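Local structure of peptidase S15/CocE/NonD (Thaumarchaeota archaeon SCGC AB-539-E09, 4PF1) at residues W196-G200 and A201-E205; G254-K257 and K258-A261. The protein is an archaeal serine aminopeptidase of the S15 family with an alpha/beta-hydrolase fold, and probably removes residues from the amino-terminal end of peptides. One frame throughout, in Å; residues are numbered along the deposited sequence.

Contact 1: W196-G200 and A201-E205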
loop_
_atom_site.group_PDB
_atom_site.type_symbol
_atom_site.label_atom_id
_atom_site.label_comp_id
_atom_site.label_asym_id
_atom_site.label_seq_id
_atom_site.Cartn_x
_atom_site.Cartn_y
_atom_site.Cartn_z
ATOM N N TRP A 196 6.055 18.510 -28.391
ATOM C CA TRP A 196 5.307 19.776 -28.403
ATOM C C TRP A 196 3.930 19.676 -29.073
ATOM O O TRP A 196 2.972 20.242 -28.551
ATOM C CB TRP A 196 6.146 20.907 -29.034
ATOM C CG TRP A 196 7.626 20.804 -28.751
ATOM C CD1 TRP A 196 8.629 20.704 -29.670
ATOM C CD2 TRP A 196 8.252 20.708 -27.459
ATOM N NE1 TRP A 196 9.841 20.553 -29.037
ATOM C CE2 TRP A 196 9.638 20.547 -27.678
ATOM C CE3 TRP A 196 7.773 20.729 -26.137
ATOM C CZ2 TRP A 196 10.557 20.473 -26.624
ATOM C CZ3 TRP A 196 8.679 20.602 -25.094
ATOM C CH2 TRP A 196 10.053 20.475 -25.343
ATOM N N PHE A 197 3.834 18.989 -30.222
ATOM C CA PHE A 197 2.571 18.796 -30.945
ATOM C C PHE A 197 2.455 17.367 -31.480
ATOM O O PHE A 197 3.473 16.728 -31.751
ATOM C CB PHE A 197 2.441 19.770 -32.150
ATOM C CG PHE A 197 2.590 21.256 -31.918
ATOM C CD1 PHE A 197 3.852 21.836 -31.808
ATOM C CD2 PHE A 197 1.489 22.100 -31.993
ATOM C CE1 PHE A 197 3.995 23.218 -31.659
ATOM C CE2 PHE A 197 1.632 23.485 -31.841
ATOM C CZ PHE A 197 2.884 24.034 -31.678
ATOM N N HIS A 198 1.209 16.899 -31.691
ATOM C CA HIS A 198 0.897 15.642 -32.366
ATOM C C HIS A 198 -0.008 15.972 -33.534
ATOM O O HIS A 198 -1.179 16.306 -33.332
ATOM C CB HIS A 198 0.251 14.613 -31.419
ATOM C CG HIS A 198 1.229 13.871 -30.561
ATOM N ND1 HIS A 198 1.012 12.559 -30.200
ATOM C CD2 HIS A 198 2.377 14.298 -29.986
ATOM C CE1 HIS A 198 2.028 12.228 -29.421
ATOM N NE2 HIS A 198 2.870 13.244 -29.259
ATOM N N MET A 199 0.571 15.999 -34.752
ATOM C CA MET A 199 -0.114 16.349 -36.007
ATOM C C MET A 199 -0.891 17.699 -35.881
ATOM O O MET A 199 -2.036 17.815 -36.327
ATOM C CB MET A 199 -1.027 15.196 -36.484
ATOM C CG MET A 199 -0.248 14.024 -37.068
ATOM S SD MET A 199 -1.263 12.564 -37.429
ATOM C CE MET A 199 -1.325 11.790 -35.798
ATOM N N GLY A 200 -0.243 18.689 -35.258
ATOM C CA GLY A 200 -0.797 20.030 -35.090
ATOM C C GLY A 200 -1.449 20.350 -33.758
ATOM O O GLY A 200 -1.621 21.528 -33.428
ATOM N N ALA A 201 -1.857 19.317 -33.000
ATOM C CA ALA A 201 -2.503 19.504 -31.700
ATOM C C ALA A 201 -1.445 19.796 -30.633
ATOM O O ALA A 201 -0.579 18.963 -30.382
ATOM C CB ALA A 201 -3.317 18.276 -31.337
ATOM N N PHE A 202 -1.494 21.006 -30.043
ATOM C CA PHE A 202 -0.507 21.490 -29.073
ATOM C C PHE A 202 -0.590 20.801 -27.703
ATOM O O PHE A 202 -1.644 20.808 -27.065
ATOM C CB PHE A 202 -0.629 23.013 -28.897
ATOM C CG PHE A 202 0.422 23.640 -28.001
ATOM C CD1 PHE A 202 1.777 23.380 -28.199
ATOM C CD2 PHE A 202 0.060 24.519 -26.989
ATOM C CE1 PHE A 202 2.745 23.966 -27.378
ATOM C CE2 PHE A 202 1.033 25.119 -26.181
ATOM C CZ PHE A 202 2.367 24.833 -26.376
ATOM N N ARG A 203 0.564 20.278 -27.228
ATOM C CA ARG A 203 0.709 19.650 -25.909
ATOM C C ARG A 203 1.089 20.725 -24.871
ATOM O O ARG A 203 2.237 20.786 -24.425
ATOM C CB ARG A 203 1.755 18.514 -25.951
ATOM C CG ARG A 203 1.195 17.201 -26.466
ATOM C CD ARG A 203 2.246 16.317 -27.120
ATOM N NE ARG A 203 3.085 15.627 -26.135
ATOM C CZ ARG A 203 2.778 14.461 -25.573
ATOM N NH1 ARG A 203 1.652 13.835 -25.897
ATOM N NH2 ARG A 203 3.591 13.916 -24.678
ATOM N N GLN A 204 0.114 21.584 -24.512
ATOM C CA GLN A 204 0.283 22.701 -23.571
ATOM C C GLN A 204 0.847 22.266 -22.203
ATOM O O GLN A 204 1.683 22.975 -21.648
ATOM C CB GLN A 204 -1.038 23.469 -23.383
ATOM C CG GLN A 204 -2.254 22.583 -23.093
ATOM C CD GLN A 204 -3.521 23.350 -22.784
ATOM O OE1 GLN A 204 -3.593 24.578 -22.906
ATOM N NE2 GLN A 204 -4.559 22.631 -22.375
ATOM N N GLU A 205 0.411 21.102 -21.678
ATOM C CA GLU A 205 0.861 20.587 -20.378
ATOM C C GLU A 205 2.324 20.135 -20.399
ATOM O O GLU A 205 3.025 20.290 -19.399
ATOM C CB GLU A 205 -0.023 19.428 -19.923
ATOM C CG GLU A 205 -1.113 19.846 -18.957
ATOM C CD GLU A 205 -1.477 18.760 -17.965
ATOM O OE1 GLU A 205 -2.118 17.769 -18.381
ATOM O OE2 GLU A 205 -1.061 18.867 -16.789
#
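Ala201 and Arg203 fold back on Trp196 and His198 in a tight beta hairpin. Ala201 pairs with His198 as the antiparallel hydrogen-bonded pair. His198 N gives a bond of 3.0 Å to Ala201 O. Ala201 N returns one of 3.1 Å to His198 O. A type I' turn from His198 to Ala201 closes the hairpin. Gly200 suits this turn, because at its backbone angles a CB would jam against the preceding carbonyl O.

Two residues further from the turn, Arg203 N bonds Trp196 O at 2.7 Å. The arginine chain bends at chi3 (78°), which turns its guanidinium alongside His198. His198 NE2 lies over one face of the Arg203 guanidinium, 3.6 Å from NH1, with the two planes only 11° apart. Arg203 CD rests 3.5 Å from His198 CD2. Arg203 also bonds Asp195 O, Gln296 O and Tyr584 OH, while His198 is held by Asp531 and Asp194 O. A leucine in place of Arg203 would probably leave the carbonyls of Asp195 and Gln296 and the hydroxyl of Tyr584 without their mate, and His198 without its near-parallel partner.

Phe197 and Phe202 form the non-hydrogen-bonded pair, with their side chains together on one face of the hairpin. Phe202 CD1 sits over the Phe197 ring, 3.6 Å from CE2, with the ring planes at 45°. Phe202 also packs on Ser207 of helix 204-215. His198 and Ala201 meet Ile532 of strand 525-534, and Arg203 is the N-cap of helix 204-215.

Contact 2: G254-K257 and K258-A261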
loop_
_atom_site.group_PDB
_atom_site.type_symbol
_atom_site.label_atom_id
_atom_site.label_comp_id
_atom_site.label_asym_id
_atom_site.label_seq_id
_atom_site.Cartn_x
_atom_site.Cartn_y
_atom_site.Cartn_z
ATOM N N GLY A 254 12.267 32.264 -24.736
ATOM C CA GLY A 254 12.534 32.016 -26.152
ATOM C C GLY A 254 11.754 30.918 -26.848
ATOM O O GLY A 254 11.264 31.132 -27.962
ATOM N N PHE A 255 11.660 29.719 -26.229
ATOM C CA PHE A 255 10.958 28.602 -26.865
ATOM C C PHE A 255 9.449 28.843 -26.955
ATOM O O PHE A 255 8.841 28.393 -27.926
ATOM C CB PHE A 255 11.257 27.254 -26.187
ATOM C CG PHE A 255 10.802 26.062 -27.000
ATOM C CD1 PHE A 255 11.168 25.929 -28.338
ATOM C CD2 PHE A 255 9.990 25.084 -26.437
ATOM C CE1 PHE A 255 10.738 24.832 -29.092
ATOM C CE2 PHE A 255 9.559 23.990 -27.193
ATOM C CZ PHE A 255 9.934 23.873 -28.514
ATOM N N TRP A 256 8.847 29.581 -25.986
ATOM C CA TRP A 256 7.419 29.922 -26.061
ATOM C C TRP A 256 7.169 30.866 -27.246
ATOM O O TRP A 256 6.185 30.692 -27.971
ATOM C CB TRP A 256 6.895 30.546 -24.749
ATOM C CG TRP A 256 5.555 31.223 -24.894
ATOM C CD1 TRP A 256 5.286 32.548 -24.722
ATOM C CD2 TRP A 256 4.336 30.625 -25.370
ATOM N NE1 TRP A 256 3.964 32.806 -25.006
ATOM C CE2 TRP A 256 3.362 31.646 -25.423
ATOM C CE3 TRP A 256 3.972 29.322 -25.756
ATOM C CZ2 TRP A 256 2.038 31.399 -25.809
ATOM C CZ3 TRP A 256 2.661 29.077 -26.138
ATOM C CH2 TRP A 256 1.711 30.109 -26.166
ATOM N N LYS A 257 8.084 31.839 -27.458
ATOM C CA LYS A 257 8.026 32.782 -28.580
ATOM C C LYS A 257 8.057 32.013 -29.904
ATOM O O LYS A 257 7.301 32.340 -30.811
ATOM C CB LYS A 257 9.184 33.794 -28.512
ATOM C CG LYS A 257 9.128 34.716 -27.293
ATOM C CD LYS A 257 10.351 35.632 -27.208
ATOM C CE LYS A 257 10.123 36.983 -27.851
ATOM N NZ LYS A 257 9.214 37.840 -27.045
ATOM N N LYS A 258 8.873 30.939 -29.974
ATOM C CA LYS A 258 8.972 30.057 -31.143
ATOM C C LYS A 258 7.677 29.246 -31.342
ATOM O O LYS A 258 7.195 29.140 -32.469
ATOM C CB LYS A 258 10.174 29.108 -31.006
ATOM C CG LYS A 258 11.530 29.804 -31.102
ATOM C CD LYS A 258 12.653 28.885 -30.648
ATOM C CE LYS A 258 13.998 29.566 -30.686
ATOM N NZ LYS A 258 15.053 28.733 -30.051
ATOM N N LEU A 259 7.114 28.682 -30.242
ATOM C CA LEU A 259 5.875 27.886 -30.283
ATOM C C LEU A 259 4.680 28.733 -30.745
ATOM O O LEU A 259 3.906 28.286 -31.595
ATOM C CB LEU A 259 5.568 27.256 -28.904
ATOM C CG LEU A 259 6.479 26.112 -28.435
ATOM C CD1 LEU A 259 6.330 25.880 -26.936
ATOM C CD2 LEU A 259 6.194 24.819 -29.195
ATOM N N ALA A 260 4.547 29.962 -30.194
ATOM C CA ALA A 260 3.462 30.889 -30.524
ATOM C C ALA A 260 3.582 31.430 -31.955
ATOM O O ALA A 260 2.558 31.618 -32.616
ATOM C CB ALA A 260 3.439 32.043 -29.531
ATOM N N ALA A 261 4.823 31.687 -32.430
ATOM C CA ALA A 261 5.071 32.203 -33.785
ATOM C C ALA A 261 4.972 31.102 -34.852
ATOM O O ALA A 261 4.746 31.413 -36.020
ATOM C CB ALA A 261 6.440 32.867 -33.857
#
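Phe255 and Trp256 both turn CG away from their own backbone N, with chi1 at -167° and 165°, and this brings their rings forward along the helix to Leu259 and Ala260. Leu259 CG lies over one face of the Phe255 ring, 4.1 Å from its centroid and 17° off the normal. This is a CH-pi contact. Both methyls of Leu259 also touch the ring: CD1 is 3.8 Å from Phe255 CE2, and CD2 approaches CZ. Trp256 makes a CH-pi contact with Ala260, whose CB stands 4.1 Å from the centroid of the six-membered ring. Leu259 CB also meets Trp256 CE3 at 4.1 Å, so this leucine touches both aromatic side chains.

Phe255-Leu259 and Trp256-Ala260 are i to i+4 pairs of a short alpha helix, 254-261, and Trp256-Leu259 is i to i+3. The backbone repeats the i to i+4 spacing in four bonds. Ala260 N to Trp256 O is the straightest, at 2.9 Å. Those to Gly254 O, Phe255 O and Lys257 O complete the set.

Lys258 runs out extended past the first turn, with CD at the edge of the Phe255 ring, 4.0 Å from CD1. Its NZ makes a salt bridge to Asp18 of the second subunit. Lys257 NZ instead bonds Glu251 O. Phe255 and Leu259 also pack against Trp269 of helix 267-270, and Trp256 against Leu208 of helix 204-215.

In the fold
Contact 1 comes first along the chain and contact 2 follows it, both within the S15 peptidase region. Their centres are about 13 Å apart. They touch directly. Trp196 NE1 lies 3.4 Å from Phe255 CZ, the two rings meeting edge-to-face, and Leu259 CD2 is 3.7 Å from Phe197 CE1. Helix 204-215 begins at the end of the hairpin and also packs on helix 254-261, so it borders both contacts. Both contacts border the C-terminal non-catalytic region, the hairpin at strand 525-534 and the helix at Asn594, Met596 and Phe597. They thus lie where the two regions meet, and contact 2 also lies at an interface with the second subunit.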